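Local coordinates for protein carbohydrate deacetylase Agd3 (Neosartorya fumigata, PDB 6NWZ) that probably removes acetyl groups from the exopolysaccharide galactosaminogalactan, as a carbohydrate de-N-acetylase required for Aspergillus fumigatus biofilm formation, at residues A200-N205 with A213-F218; F425-I430 with T593-S598; P64-S69 with N103-Y108. One frame throughout, in Å; residues are numbered along the deposited sequence.

Contact 1: residues A200-N205 with A213-F218; sequences AAVINN and AFFIGF
The methyl of A201 rests on the phenyl ring of F214 in a CH-pi contact, CB standing 4.1 Å from the ring centroid and 27° off the ring normal. From the opposite face of the same ring comes F218, a few residues further along the chain, whose CZ lies 4.1 Å above the plane of the F214 ring and towards its rim, so the flat ring fills the slot between a small bump and a larger one. V202, A213 and F215 meet on the other face of the backbone ribbon. The two methyls of V202 make a fork: CG2 abuts the CB of A213 at 3.8 Å, while CG1 takes the CE2 corner of the F215 ring at 3.9 Å. With CG anti to its own carbonyl carbon (chi1 -55°), F215 swings its ring back along the ribbon and across V202, the two side chains meeting at about a right angle. The ring packs on a beta hairpin of the CBM87 module, strand 198-206 against strand 209-214. V202 and A213 form a hydrogen-bonded pair, N to O at 3.0 Å in each direction, and A201 and F214 a non-hydrogen-bonded pair beside it. Where the regular strand ends, F215 N still reaches A200 O at 3.0 Å, and this keeps the root of the large ring close to the partner strand. Helix 224-237 lies on the side of A201 and F214, receiving I203 on W236 and F218 on L229. On the side of V202, A174 and P123 add to the walls round F215, and N204 brings OD1 to 4.3 Å from A213 CB, its amide ND2 bonded to T182 OG1 and F127 O and its OD1 to Q211 NE2.

Contact 2: residues F425-I430 with T593-S598; sequences FTSNGI and THQEMS
T426 meets the first turn of helix 594-607, where Q595 N donates to T426 OG1 at 3.0 Å. The helix opens with a capping box: E596 N bonds to the hydroxyl of T593, the N-cap, and T593 N returns a 3.1 Å bond to E596 OE1. T426 adds an acceptor for a further amide, that of Q595. Its first torsion sets OG1 anti to the carbonyl carbon and facing the helix, while CG2 takes the place anti to the backbone N and packs 3.6 Å from the CB of Q595. Q595 extends beyond its CB towards the corner that the chain turns at S427 and N428. With CG anti to the backbone N (chi1 -178°) and chi2 also close to trans, its amide is carried to S427, where OE1 accepts twice. The bond from S427 N is nearly straight, 2.8 Å with 172° at the hydrogen; the longer one, from S427 OG, arrives from the same face of the amide plane. H594, one position earlier on the helix, sends its imidazole across T426 at about a right angle, to lie near the CA of G429. Q253 bonds to ND1 of this histidine, and E301 accepts from its backbone N, which ties the helix start to neighbouring strands of the deacetylase domain, 252-257 and 300-304. The side chain of N428 cuts obliquely over that of Q595, the two amide planes 47° apart. Its OD1 and Q595 OE1 are both acceptors and do not bond; instead, N428 ND2 donates to a water at 2.9 Å, and the same water donates to Q595 O.

Contact 3: residues P64-S69 with N103-Y108; sequences PALNSS and NQLYAY. With NAG (2-acetamido-2-deoxy-beta-D-glucopyranose), chain D.
The backbones of L66 and Y108 come nearest to each other here, CA to CA 7.0 Å, as the chain leading into strand 67-68 passes helix 99-112; no hydrogen bond links residues 64-69 to 103-108. L66 carries most of the contact. Its CB lies over one face of the Y108 ring, 4.3 Å from the centroid and displaced towards the rim. CD1 reaches further, into the angle between three parts of the helix: Q104 O at 3.6 Å, Y108 CB at 3.7 Å and CD2 of L105, whose side chain it meets at about a right angle. Y108 can cover L66 because its CG is anti to its backbone N (chi1 179°), which throws the ring off the helix and across the incoming chain. N67 follows, its OD1 3.7 Å from Y108 CD1 in an oblique approach. This residue bears the N-linked glycan: ND2 is covalently joined to C1 of the N-acetylglucosamine, with N67 CB 4.0 Å from Y108 CE1. Strand 67-68 pairs antiparallel with strand 71-72, and L66 makes a backbone bond to N73. The hydroxyl of Y108 bonds to Y74 O beyond this hairpin, while V23 and I30 of strand 22-31 receive Y108 and L105 from the helix.

Contacts 1 and 3 share the CBM87 module, their centres 23 Å apart and their nearest atoms about 9 Å. The zinc site of E210 and L684 is in the same region: the side chain of N204 in contact 1 is about 7 Å from that of E210, and that of Y108 in contact 3 about 11 Å from that of L684. Contact 2 belongs to the deacetylase domain, its centre 42 Å from that of contact 1 and 47 Å from that of contact 3. There I430 lies about 7 Å, side chain to side chain, from H388, which binds another zinc with D256 and H392, an Asp-His-His set as in the metal centres of polysaccharide deacetylases.

Contact 1: residues A200-N205 with A213-F218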
ATOM      1  N   ALA A 200      25.622  -4.575  11.041  1.00 29.71           N
ATOM      2  CA  ALA A 200      24.243  -4.319  11.425  1.00 25.75           C
ATOM      3  C   ALA A 200      23.356  -5.551  11.390  1.00 30.13           C
ATOM      4  O   ALA A 200      22.409  -5.631  12.171  1.00 22.99           O
ATOM      5  CB  ALA A 200      23.630  -3.247  10.519  1.00 24.45           C
ATOM      6  N   ALA A 201      23.631  -6.505  10.505  1.00 33.90           N
ATOM      7  CA  ALA A 201      22.865  -7.741  10.457  1.00 34.16           C
ATOM      8  C   ALA A 201      23.763  -8.842   9.914  1.00 30.55           C
ATOM      9  O   ALA A 201      24.662  -8.587   9.109  1.00 33.47           O
ATOM     10  CB  ALA A 201      21.599  -7.592   9.604  1.00 22.53           C
ATOM     11  N   VAL A 202      23.519 -10.070  10.373  1.00 30.71           N
ATOM     12  CA  VAL A 202      24.359 -11.213  10.046  1.00 37.85           C
ATOM     13  C   VAL A 202      23.480 -12.393   9.654  1.00 32.69           C
ATOM     14  O   VAL A 202      22.270 -12.405   9.885  1.00 37.77           O
ATOM     15  CB  VAL A 202      25.290 -11.618  11.210  1.00 34.69           C
ATOM     16  CG1 VAL A 202      26.243 -10.492  11.562  1.00 24.72           C
ATOM     17  CG2 VAL A 202      24.478 -12.039  12.431  1.00 30.06           C
ATOM     18  N   ILE A 203      24.119 -13.390   9.049  1.00 25.28           N
ATOM     19  CA  ILE A 203      23.540 -14.711   8.839  1.00 30.38           C
ATOM     20  C   ILE A 203      24.481 -15.730   9.463  1.00 37.52           C
ATOM     21  O   ILE A 203      25.682 -15.734   9.171  1.00 35.54           O
ATOM     22  CB  ILE A 203      23.319 -15.024   7.349  1.00 28.13           C
ATOM     23  CG1 ILE A 203      22.215 -14.152   6.758  1.00 27.58           C
ATOM     24  CG2 ILE A 203      22.957 -16.481   7.169  1.00 32.43           C
ATOM     25  CD1 ILE A 203      21.894 -14.510   5.320  1.00 23.86           C
ATOM     26  N   ASN A 204      23.939 -16.584  10.324  1.00 36.76           N
ATOM     27  CA  ASN A 204      24.727 -17.575  11.040  1.00 28.97           C
ATOM     28  C   ASN A 204      24.517 -18.951  10.430  1.00 39.48           C
ATOM     29  O   ASN A 204      23.415 -19.289   9.987  1.00 42.78           O
ATOM     30  CB  ASN A 204      24.349 -17.612  12.522  1.00 31.03           C
ATOM     31  CG  ASN A 204      24.504 -16.271  13.198  1.00 32.59           C
ATOM     32  OD1 ASN A 204      23.538 -15.710  13.712  1.00 36.07           O
ATOM     33  ND2 ASN A 204      25.726 -15.751  13.213  1.00 33.79           N
ATOM     34  N   ASN A 205      25.582 -19.743  10.413  1.00 33.47           N
ATOM     35  CA  ASN A 205      25.504 -21.161  10.079  1.00 34.37           C
ATOM     36  C   ASN A 205      26.242 -21.898  11.189  1.00 36.98           C
ATOM     37  O   ASN A 205      27.471 -21.994  11.169  1.00 45.25           O
ATOM     38  CB  ASN A 205      26.100 -21.451   8.709  1.00 29.77           C
ATOM     39  CG  ASN A 205      25.859 -22.877   8.263  1.00 36.73           C
ATOM     40  OD1 ASN A 205      26.066 -23.824   9.022  1.00 33.04           O
ATOM     41  ND2 ASN A 205      25.409 -23.039   7.026  1.00 59.52           N
ATOM     42  N   ALA A 213      20.131 -12.598  11.999  1.00 29.47           N
ATOM     43  CA  ALA A 213      20.051 -11.774  13.200  1.00 32.28           C
ATOM     44  C   ALA A 213      20.207 -10.304  12.840  1.00 29.08           C
ATOM     45  O   ALA A 213      21.154  -9.928  12.142  1.00 35.26           O
ATOM     46  CB  ALA A 213      21.122 -12.176  14.221  1.00 21.78           C
ATOM     47  N   PHE A 214      19.288  -9.478  13.337  1.00 32.59           N
ATOM     48  CA  PHE A 214      19.299  -8.038  13.114  1.00 32.67           C
ATOM     49  C   PHE A 214      19.618  -7.332  14.428  1.00 33.23           C
ATOM     50  O   PHE A 214      18.863  -7.452  15.400  1.00 46.22           O
ATOM     51  CB  PHE A 214      17.956  -7.557  12.563  1.00 35.31           C
ATOM     52  CG  PHE A 214      17.762  -7.825  11.093  1.00 32.19           C
ATOM     53  CD1 PHE A 214      17.270  -9.041  10.655  1.00 27.37           C
ATOM     54  CD2 PHE A 214      18.054  -6.849  10.151  1.00 24.63           C
ATOM     55  CE1 PHE A 214      17.083  -9.286   9.307  1.00 31.73           C
ATOM     56  CE2 PHE A 214      17.871  -7.088   8.801  1.00 22.80           C
ATOM     57  CZ  PHE A 214      17.385  -8.308   8.377  1.00 31.99           C
ATOM     58  N   PHE A 215      20.726  -6.595  14.453  1.00 30.34           N
ATOM     59  CA  PHE A 215      21.144  -5.822  15.622  1.00 27.93           C
ATOM     60  C   PHE A 215      20.492  -4.445  15.668  1.00 40.98           C
ATOM     61  O   PHE A 215      21.138  -3.451  16.017  1.00 42.66           O
ATOM     62  CB  PHE A 215      22.665  -5.700  15.633  1.00 24.15           C
ATOM     63  CG  PHE A 215      23.379  -7.021  15.569  1.00 25.68           C
ATOM     64  CD1 PHE A 215      22.967  -8.088  16.353  1.00 26.48           C
ATOM     65  CD2 PHE A 215      24.457  -7.199  14.714  1.00 33.66           C
ATOM     66  CE1 PHE A 215      23.624  -9.309  16.291  1.00 23.71           C
ATOM     67  CE2 PHE A 215      25.118  -8.418  14.647  1.00 33.41           C
ATOM     68  CZ  PHE A 215      24.699  -9.472  15.437  1.00 37.09           C
ATOM     69  N   ILE A 216      19.210  -4.359  15.314  1.00 33.87           N
ATOM     70  CA  ILE A 216      18.476  -3.101  15.308  1.00 25.87           C
ATOM     71  C   ILE A 216      17.020  -3.412  15.622  1.00 34.08           C
ATOM     72  O   ILE A 216      16.519  -4.495  15.306  1.00 39.04           O
ATOM     73  CB  ILE A 216      18.630  -2.363  13.954  1.00 29.01           C
ATOM     74  CG1 ILE A 216      17.879  -1.032  13.966  1.00 27.30           C
ATOM     75  CG2 ILE A 216      18.160  -3.237  12.792  1.00 27.45           C
ATOM     76  CD1 ILE A 216      18.096  -0.211  12.721  1.00 30.90           C
ATOM     77  N   GLY A 217      16.348  -2.469  16.280  1.00 27.42           N
ATOM     78  CA  GLY A 217      14.938  -2.644  16.571  1.00 41.27           C
ATOM     79  C   GLY A 217      14.071  -2.469  15.336  1.00 41.39           C
ATOM     80  O   GLY A 217      14.450  -1.816  14.364  1.00 46.65           O
ATOM     81  N   PHE A 218      12.886  -3.072  15.382  1.00 33.85           N
ATOM     82  CA  PHE A 218      11.901  -2.968  14.315  1.00 31.80           C
ATOM     83  C   PHE A 218      10.650  -2.250  14.813  1.00 39.37           C
ATOM     84  O   PHE A 218      10.259  -2.388  15.976  1.00 30.49           O
ATOM     85  CB  PHE A 218      11.532  -4.351  13.776  1.00 25.69           C
ATOM     86  CG  PHE A 218      12.451  -4.840  12.698  1.00 27.36           C
ATOM     87  CD1 PHE A 218      13.764  -5.168  12.980  1.00 31.42           C
ATOM     88  CD2 PHE A 218      11.995  -4.979  11.400  1.00 28.15           C
ATOM     89  CE1 PHE A 218      14.608  -5.624  11.981  1.00 24.82           C
ATOM     90  CE2 PHE A 218      12.831  -5.434  10.398  1.00 25.77           C
ATOM     91  CZ  PHE A 218      14.138  -5.756  10.689  1.00 28.89           C
TER

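Contact 2: residues F425-I430 with T593-S598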
ATOM      1  N   PHE A 425     -11.546   2.478 -17.261  1.00 32.03           N
ATOM      2  CA  PHE A 425     -12.773   3.086 -16.775  1.00 28.22           C
ATOM      3  C   PHE A 425     -13.375   2.231 -15.667  1.00 39.00           C
ATOM      4  O   PHE A 425     -13.332   0.999 -15.728  1.00 49.18           O
ATOM      5  CB  PHE A 425     -13.789   3.260 -17.910  1.00 36.00           C
ATOM      6  CG  PHE A 425     -15.079   3.880 -17.472  1.00 45.13           C
ATOM      7  CD1 PHE A 425     -15.142   5.227 -17.160  1.00 35.44           C
ATOM      8  CD2 PHE A 425     -16.228   3.117 -17.372  1.00 30.28           C
ATOM      9  CE1 PHE A 425     -16.331   5.800 -16.755  1.00 46.75           C
ATOM     10  CE2 PHE A 425     -17.421   3.684 -16.970  1.00 31.14           C
ATOM     11  CZ  PHE A 425     -17.473   5.026 -16.661  1.00 42.91           C
ATOM     12  N   THR A 426     -13.935   2.897 -14.660  1.00 38.32           N
ATOM     13  CA  THR A 426     -14.575   2.248 -13.522  1.00 35.49           C
ATOM     14  C   THR A 426     -16.075   2.498 -13.602  1.00 50.10           C
ATOM     15  O   THR A 426     -16.515   3.653 -13.609  1.00 47.69           O
ATOM     16  CB  THR A 426     -14.015   2.773 -12.198  1.00 39.74           C
ATOM     17  OG1 THR A 426     -12.623   2.443 -12.092  1.00 44.27           O
ATOM     18  CG2 THR A 426     -14.766   2.173 -11.025  1.00 30.99           C
ATOM     19  N   SER A 427     -16.858   1.417 -13.659  1.00 53.22           N
ATOM     20  CA  SER A 427     -18.302   1.521 -13.823  1.00 37.69           C
ATOM     21  C   SER A 427     -19.091   1.192 -12.565  1.00 44.69           C
ATOM     22  O   SER A 427     -20.261   1.577 -12.474  1.00 43.37           O
ATOM     23  CB  SER A 427     -18.777   0.605 -14.963  1.00 42.00           C
ATOM     24  OG  SER A 427     -18.437  -0.753 -14.724  1.00 61.03           O
ATOM     25  N   ASN A 428     -18.488   0.502 -11.599  1.00 41.14           N
ATOM     26  CA  ASN A 428     -19.181   0.093 -10.385  1.00 35.37           C
ATOM     27  C   ASN A 428     -18.689   0.840  -9.154  1.00 44.57           C
ATOM     28  O   ASN A 428     -18.997   0.432  -8.028  1.00 43.20           O
ATOM     29  CB  ASN A 428     -19.035  -1.416 -10.176  1.00 40.27           C
ATOM     30  CG  ASN A 428     -17.591  -1.841  -9.985  1.00 42.61           C
ATOM     31  OD1 ASN A 428     -16.666  -1.091 -10.292  1.00 55.49           O
ATOM     32  ND2 ASN A 428     -17.392  -3.052  -9.481  1.00 38.23           N
ATOM     33  N   GLY A 429     -17.935   1.921  -9.338  1.00 39.56           N
ATOM     34  CA  GLY A 429     -17.389   2.653  -8.211  1.00 38.32           C
ATOM     35  C   GLY A 429     -17.338   4.139  -8.486  1.00 35.94           C
ATOM     36  O   GLY A 429     -17.337   4.585  -9.639  1.00 43.54           O
ATOM     37  N   ILE A 430     -17.302   4.908  -7.399  1.00 41.99           N
ATOM     38  CA  ILE A 430     -17.200   6.356  -7.467  1.00 38.66           C
ATOM     39  C   ILE A 430     -16.163   6.826  -6.459  1.00 30.29           C
ATOM     40  O   ILE A 430     -15.774   6.100  -5.544  1.00 35.56           O
ATOM     41  CB  ILE A 430     -18.544   7.065  -7.187  1.00 34.32           C
ATOM     42  CG1 ILE A 430     -18.917   6.926  -5.706  1.00 33.49           C
ATOM     43  CG2 ILE A 430     -19.642   6.514  -8.073  1.00 35.89           C
ATOM     44  CD1 ILE A 430     -20.131   7.734  -5.305  1.00 34.94           C
ATOM     45  N   THR A 593      -6.995   0.245 -12.326  1.00 32.76           N
ATOM     46  CA  THR A 593      -8.148   1.123 -12.208  1.00 27.73           C
ATOM     47  C   THR A 593      -8.811   0.956 -10.845  1.00 35.23           C
ATOM     48  O   THR A 593      -8.598  -0.031 -10.134  1.00 41.08           O
ATOM     49  CB  THR A 593      -9.172   0.846 -13.310  1.00 28.98           C
ATOM     50  OG1 THR A 593      -9.846  -0.389 -13.044  1.00 36.70           O
ATOM     51  CG2 THR A 593      -8.490   0.774 -14.666  1.00 28.76           C
ATOM     52  N   HIS A 594      -9.620   1.953 -10.483  1.00 45.26           N
ATOM     53  CA  HIS A 594     -10.364   1.885  -9.232  1.00 43.91           C
ATOM     54  C   HIS A 594     -11.190   0.609  -9.163  1.00 46.16           C
ATOM     55  O   HIS A 594     -11.255  -0.045  -8.117  1.00 37.27           O
ATOM     56  CB  HIS A 594     -11.250   3.125  -9.095  1.00 29.92           C
ATOM     57  CG  HIS A 594     -12.147   3.111  -7.896  1.00 34.47           C
ATOM     58  ND1 HIS A 594     -11.941   3.928  -6.806  1.00 33.12           N
ATOM     59  CD2 HIS A 594     -13.267   2.399  -7.627  1.00 32.36           C
ATOM     60  CE1 HIS A 594     -12.890   3.710  -5.911  1.00 44.82           C
ATOM     61  NE2 HIS A 594     -13.706   2.786  -6.386  1.00 32.97           N
ATOM     62  N   GLN A 595     -11.809   0.231 -10.286  1.00 49.44           N
ATOM     63  CA  GLN A 595     -12.593  -0.998 -10.341  1.00 41.83           C
ATOM     64  C   GLN A 595     -11.723  -2.225 -10.088  1.00 48.52           C
ATOM     65  O   GLN A 595     -12.103  -3.115  -9.317  1.00 39.45           O
ATOM     66  CB  GLN A 595     -13.292  -1.095 -11.696  1.00 34.00           C
ATOM     67  CG  GLN A 595     -14.190  -2.304 -11.862  1.00 35.85           C
ATOM     68  CD  GLN A 595     -15.211  -2.126 -12.971  1.00 42.09           C
ATOM     69  OE1 GLN A 595     -15.461  -1.010 -13.428  1.00 57.39           O
ATOM     70  NE2 GLN A 595     -15.807  -3.226 -13.412  1.00 41.66           N
ATOM     71  N   GLU A 596     -10.550  -2.290 -10.728  1.00 41.07           N
ATOM     72  CA  GLU A 596      -9.635  -3.401 -10.486  1.00 31.42           C
ATOM     73  C   GLU A 596      -9.123  -3.387  -9.052  1.00 47.27           C
ATOM     74  O   GLU A 596      -8.983  -4.442  -8.422  1.00 43.28           O
ATOM     75  CB  GLU A 596      -8.458  -3.346 -11.462  1.00 41.09           C
ATOM     76  CG  GLU A 596      -8.804  -3.666 -12.907  1.00 72.77           C
ATOM     77  CD  GLU A 596      -7.631  -3.457 -13.850  1.00 85.96           C
ATOM     78  OE1 GLU A 596      -7.311  -2.287 -14.163  1.00 76.12           O
ATOM     79  OE2 GLU A 596      -7.026  -4.466 -14.273  1.00 90.97           O
ATOM     80  N   MET A 597      -8.825  -2.199  -8.526  1.00 46.12           N
ATOM     81  CA  MET A 597      -8.306  -2.103  -7.168  1.00 39.22           C
ATOM     82  C   MET A 597      -9.331  -2.590  -6.156  1.00 43.67           C
ATOM     83  O   MET A 597      -8.985  -3.301  -5.204  1.00 46.16           O
ATOM     84  CB  MET A 597      -7.887  -0.664  -6.876  1.00 28.59           C
ATOM     85  CG  MET A 597      -7.667  -0.361  -5.411  1.00 27.82           C
ATOM     86  SD  MET A 597      -9.126   0.336  -4.617  1.00 41.72           S
ATOM     87  CE  MET A 597      -8.336   1.517  -3.518  1.00 56.94           C
ATOM     88  N   SER A 598     -10.602  -2.225  -6.348  1.00 44.06           N
ATOM     89  CA  SER A 598     -11.649  -2.712  -5.457  1.00 46.24           C
ATOM     90  C   SER A 598     -11.812  -4.223  -5.565  1.00 43.60           C
ATOM     91  O   SER A 598     -12.109  -4.887  -4.565  1.00 41.40           O
ATOM     92  CB  SER A 598     -12.972  -2.010  -5.765  1.00 34.32           C
ATOM     93  OG  SER A 598     -13.995  -2.468  -4.897  1.00 49.67           O
TER
HETATM   94  O   HOH W   1     -14.768  -4.101  -9.060  1.00 32.02           O

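Contact 3: residues P64-S69 with N103-Y108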
ATOM      1  N   PRO A  64       4.379 -24.711  21.138  1.00 54.66           N
ATOM      2  CA  PRO A  64       3.444 -25.622  20.463  1.00 56.31           C
ATOM      3  C   PRO A  64       4.158 -26.868  19.952  1.00 56.70           C
ATOM      4  O   PRO A  64       5.386 -26.965  20.048  1.00 62.04           O
ATOM      5  CB  PRO A  64       2.892 -24.770  19.314  1.00 50.97           C
ATOM      6  CG  PRO A  64       3.980 -23.772  19.042  1.00 46.10           C
ATOM      7  CD  PRO A  64       4.569 -23.455  20.389  1.00 51.53           C
ATOM      8  N   ALA A  65       3.400 -27.825  19.414  1.00 55.21           N
ATOM      9  CA  ALA A  65       3.991 -29.017  18.811  1.00 53.19           C
ATOM     10  C   ALA A  65       4.793 -28.620  17.576  1.00 60.77           C
ATOM     11  O   ALA A  65       4.221 -28.220  16.556  1.00 68.27           O
ATOM     12  CB  ALA A  65       2.904 -30.026  18.448  1.00 62.00           C
ATOM     13  N   LEU A  66       6.122 -28.738  17.659  1.00 52.91           N
ATOM     14  CA  LEU A  66       6.967 -28.332  16.539  1.00 50.36           C
ATOM     15  C   LEU A  66       6.869 -29.307  15.371  1.00 55.39           C
ATOM     16  O   LEU A  66       7.026 -28.899  14.214  1.00 65.88           O
ATOM     17  CB  LEU A  66       8.423 -28.186  16.988  1.00 45.56           C
ATOM     18  CG  LEU A  66       8.738 -27.029  17.940  1.00 43.78           C
ATOM     19  CD1 LEU A  66      10.233 -26.905  18.183  1.00 42.37           C
ATOM     20  CD2 LEU A  66       8.195 -25.738  17.380  1.00 44.73           C
ATOM     21  N   ASN A  67       6.606 -30.582  15.641  1.00 54.77           N
ATOM     22  CA  ASN A  67       6.494 -31.557  14.567  1.00 65.78           C
ATOM     23  C   ASN A  67       5.713 -32.767  15.059  1.00 81.79           C
ATOM     24  O   ASN A  67       5.502 -32.956  16.259  1.00 70.90           O
ATOM     25  CB  ASN A  67       7.870 -31.971  14.040  1.00 73.06           C
ATOM     26  CG  ASN A  67       8.790 -32.493  15.131  1.00 87.70           C
ATOM     27  OD1 ASN A  67       9.568 -31.737  15.715  1.00 75.59           O
ATOM     28  ND2 ASN A  67       8.713 -33.790  15.407  1.00112.51           N
ATOM     29  N   SER A  68       5.287 -33.586  14.099  1.00 99.22           N
ATOM     30  CA  SER A  68       4.525 -34.799  14.364  1.00 90.14           C
ATOM     31  C   SER A  68       5.017 -35.878  13.415  1.00 92.08           C
ATOM     32  O   SER A  68       4.871 -35.743  12.197  1.00 95.76           O
ATOM     33  CB  SER A  68       3.022 -34.564  14.178  1.00 89.26           C
ATOM     34  OG  SER A  68       2.596 -33.404  14.872  1.00 92.11           O
ATOM     35  N   SER A  69       5.596 -36.940  13.977  1.00 98.15           N
ATOM     36  CA  SER A  69       6.167 -38.043  13.209  1.00102.54           C
ATOM     37  C   SER A  69       7.189 -37.531  12.201  1.00 96.88           C
ATOM     38  O   SER A  69       8.336 -37.253  12.559  1.00 91.82           O
ATOM     39  CB  SER A  69       5.072 -38.846  12.500  1.00105.95           C
ATOM     40  OG  SER A  69       4.513 -38.124  11.414  1.00 96.27           O
ATOM     41  N   ASN A 103      16.669 -25.143  22.930  1.00 52.44           N
ATOM     42  CA  ASN A 103      17.295 -26.295  22.291  1.00 52.04           C
ATOM     43  C   ASN A 103      16.296 -27.091  21.459  1.00 54.80           C
ATOM     44  O   ASN A 103      16.667 -27.649  20.420  1.00 54.76           O
ATOM     45  CB  ASN A 103      17.955 -27.187  23.343  1.00 41.87           C
ATOM     46  CG  ASN A 103      19.220 -26.572  23.918  1.00 42.96           C
ATOM     47  OD1 ASN A 103      19.898 -25.789  23.255  1.00 54.09           O
ATOM     48  ND2 ASN A 103      19.544 -26.928  25.157  1.00 42.61           N
ATOM     49  N   GLN A 104      15.034 -27.159  21.892  1.00 45.95           N
ATOM     50  CA  GLN A 104      14.005 -27.762  21.050  1.00 45.47           C
ATOM     51  C   GLN A 104      13.877 -27.014  19.729  1.00 51.77           C
ATOM     52  O   GLN A 104      13.740 -27.632  18.667  1.00 55.86           O
ATOM     53  CB  GLN A 104      12.662 -27.781  21.778  1.00 51.95           C
ATOM     54  CG  GLN A 104      12.651 -28.556  23.081  1.00 58.40           C
ATOM     55  CD  GLN A 104      11.305 -28.482  23.775  1.00 62.73           C
ATOM     56  OE1 GLN A 104      10.270 -28.755  23.168  1.00 59.70           O
ATOM     57  NE2 GLN A 104      11.310 -28.097  25.047  1.00 61.67           N
ATOM     58  N   LEU A 105      13.921 -25.681  19.778  1.00 42.25           N
ATOM     59  CA  LEU A 105      13.842 -24.897  18.551  1.00 40.61           C
ATOM     60  C   LEU A 105      15.056 -25.141  17.663  1.00 45.47           C
ATOM     61  O   LEU A 105      14.917 -25.292  16.444  1.00 51.50           O
ATOM     62  CB  LEU A 105      13.697 -23.413  18.886  1.00 44.32           C
ATOM     63  CG  LEU A 105      12.434 -23.017  19.656  1.00 42.91           C
ATOM     64  CD1 LEU A 105      12.451 -21.537  19.988  1.00 41.16           C
ATOM     65  CD2 LEU A 105      11.190 -23.371  18.860  1.00 36.84           C
ATOM     66  N   TYR A 106      16.254 -25.190  18.254  1.00 48.61           N
ATOM     67  CA  TYR A 106      17.450 -25.475  17.465  1.00 53.71           C
ATOM     68  C   TYR A 106      17.412 -26.888  16.899  1.00 53.68           C
ATOM     69  O   TYR A 106      17.838 -27.122  15.761  1.00 53.85           O
ATOM     70  CB  TYR A 106      18.710 -25.281  18.313  1.00 35.72           C
ATOM     71  CG  TYR A 106      18.894 -23.886  18.868  1.00 46.19           C
ATOM     72  CD1 TYR A 106      18.309 -22.785  18.253  1.00 43.80           C
ATOM     73  CD2 TYR A 106      19.652 -23.671  20.012  1.00 42.53           C
ATOM     74  CE1 TYR A 106      18.476 -21.510  18.765  1.00 41.86           C
ATOM     75  CE2 TYR A 106      19.824 -22.400  20.529  1.00 33.23           C
ATOM     76  CZ  TYR A 106      19.235 -21.326  19.902  1.00 34.45           C
ATOM     77  OH  TYR A 106      19.406 -20.062  20.417  1.00 59.76           O
ATOM     78  N   ALA A 107      16.910 -27.846  17.682  1.00 46.83           N
ATOM     79  CA  ALA A 107      16.809 -29.219  17.198  1.00 41.92           C
ATOM     80  C   ALA A 107      15.829 -29.318  16.039  1.00 46.24           C
ATOM     81  O   ALA A 107      16.065 -30.059  15.076  1.00 42.98           O
ATOM     82  CB  ALA A 107      16.388 -30.147  18.335  1.00 44.21           C
ATOM     83  N   TYR A 108      14.722 -28.577  16.113  1.00 51.44           N
ATOM     84  CA  TYR A 108      13.768 -28.567  15.011  1.00 41.35           C
ATOM     85  C   TYR A 108      14.400 -27.994  13.749  1.00 48.00           C
ATOM     86  O   TYR A 108      14.202 -28.531  12.651  1.00 54.30           O
ATOM     87  CB  TYR A 108      12.521 -27.777  15.405  1.00 40.86           C
ATOM     88  CG  TYR A 108      11.481 -27.689  14.313  1.00 48.14           C
ATOM     89  CD1 TYR A 108      10.816 -28.827  13.865  1.00 49.10           C
ATOM     90  CD2 TYR A 108      11.157 -26.470  13.733  1.00 39.07           C
ATOM     91  CE1 TYR A 108       9.863 -28.751  12.863  1.00 51.26           C
ATOM     92  CE2 TYR A 108      10.204 -26.383  12.732  1.00 39.38           C
ATOM     93  CZ  TYR A 108       9.560 -27.526  12.301  1.00 51.40           C
ATOM     94  OH  TYR A 108       8.612 -27.442  11.308  1.00 53.35           O
TER
HETATM   95  C1  NAG D 901       9.577 -34.361  16.407  1.00 85.38           C
HETATM   96  C2  NAG D 901       8.943 -35.537  17.155  1.00 93.90           C
HETATM   97  C3  NAG D 901       9.958 -36.175  18.104  1.00 92.08           C
HETATM   98  C4  NAG D 901      11.234 -36.540  17.355  1.00101.87           C
HETATM   99  C5  NAG D 901      11.776 -35.309  16.639  1.00109.25           C
HETATM  100  C6  NAG D 901      12.999 -35.596  15.797  1.00106.94           C
HETATM  101  C7  NAG D 901       6.602 -35.778  17.866  1.00 81.64           C
HETATM  102  C8  NAG D 901       6.576 -37.029  17.039  1.00 65.13           C
HETATM  103  N2  NAG D 901       7.761 -35.110  17.885  1.00 94.15           N
HETATM  104  O3  NAG D 901       9.391 -37.343  18.687  1.00 96.63           O
HETATM  105  O4  NAG D 901      12.211 -37.043  18.258  1.00108.60           O
HETATM  106  O5  NAG D 901      10.775 -34.794  15.751  1.00101.15           O
HETATM  107  O6  NAG D 901      13.610 -34.393  15.353  1.00 92.85           O
HETATM  108  O7  NAG D 901       5.619 -35.392  18.490  1.00 79.06           O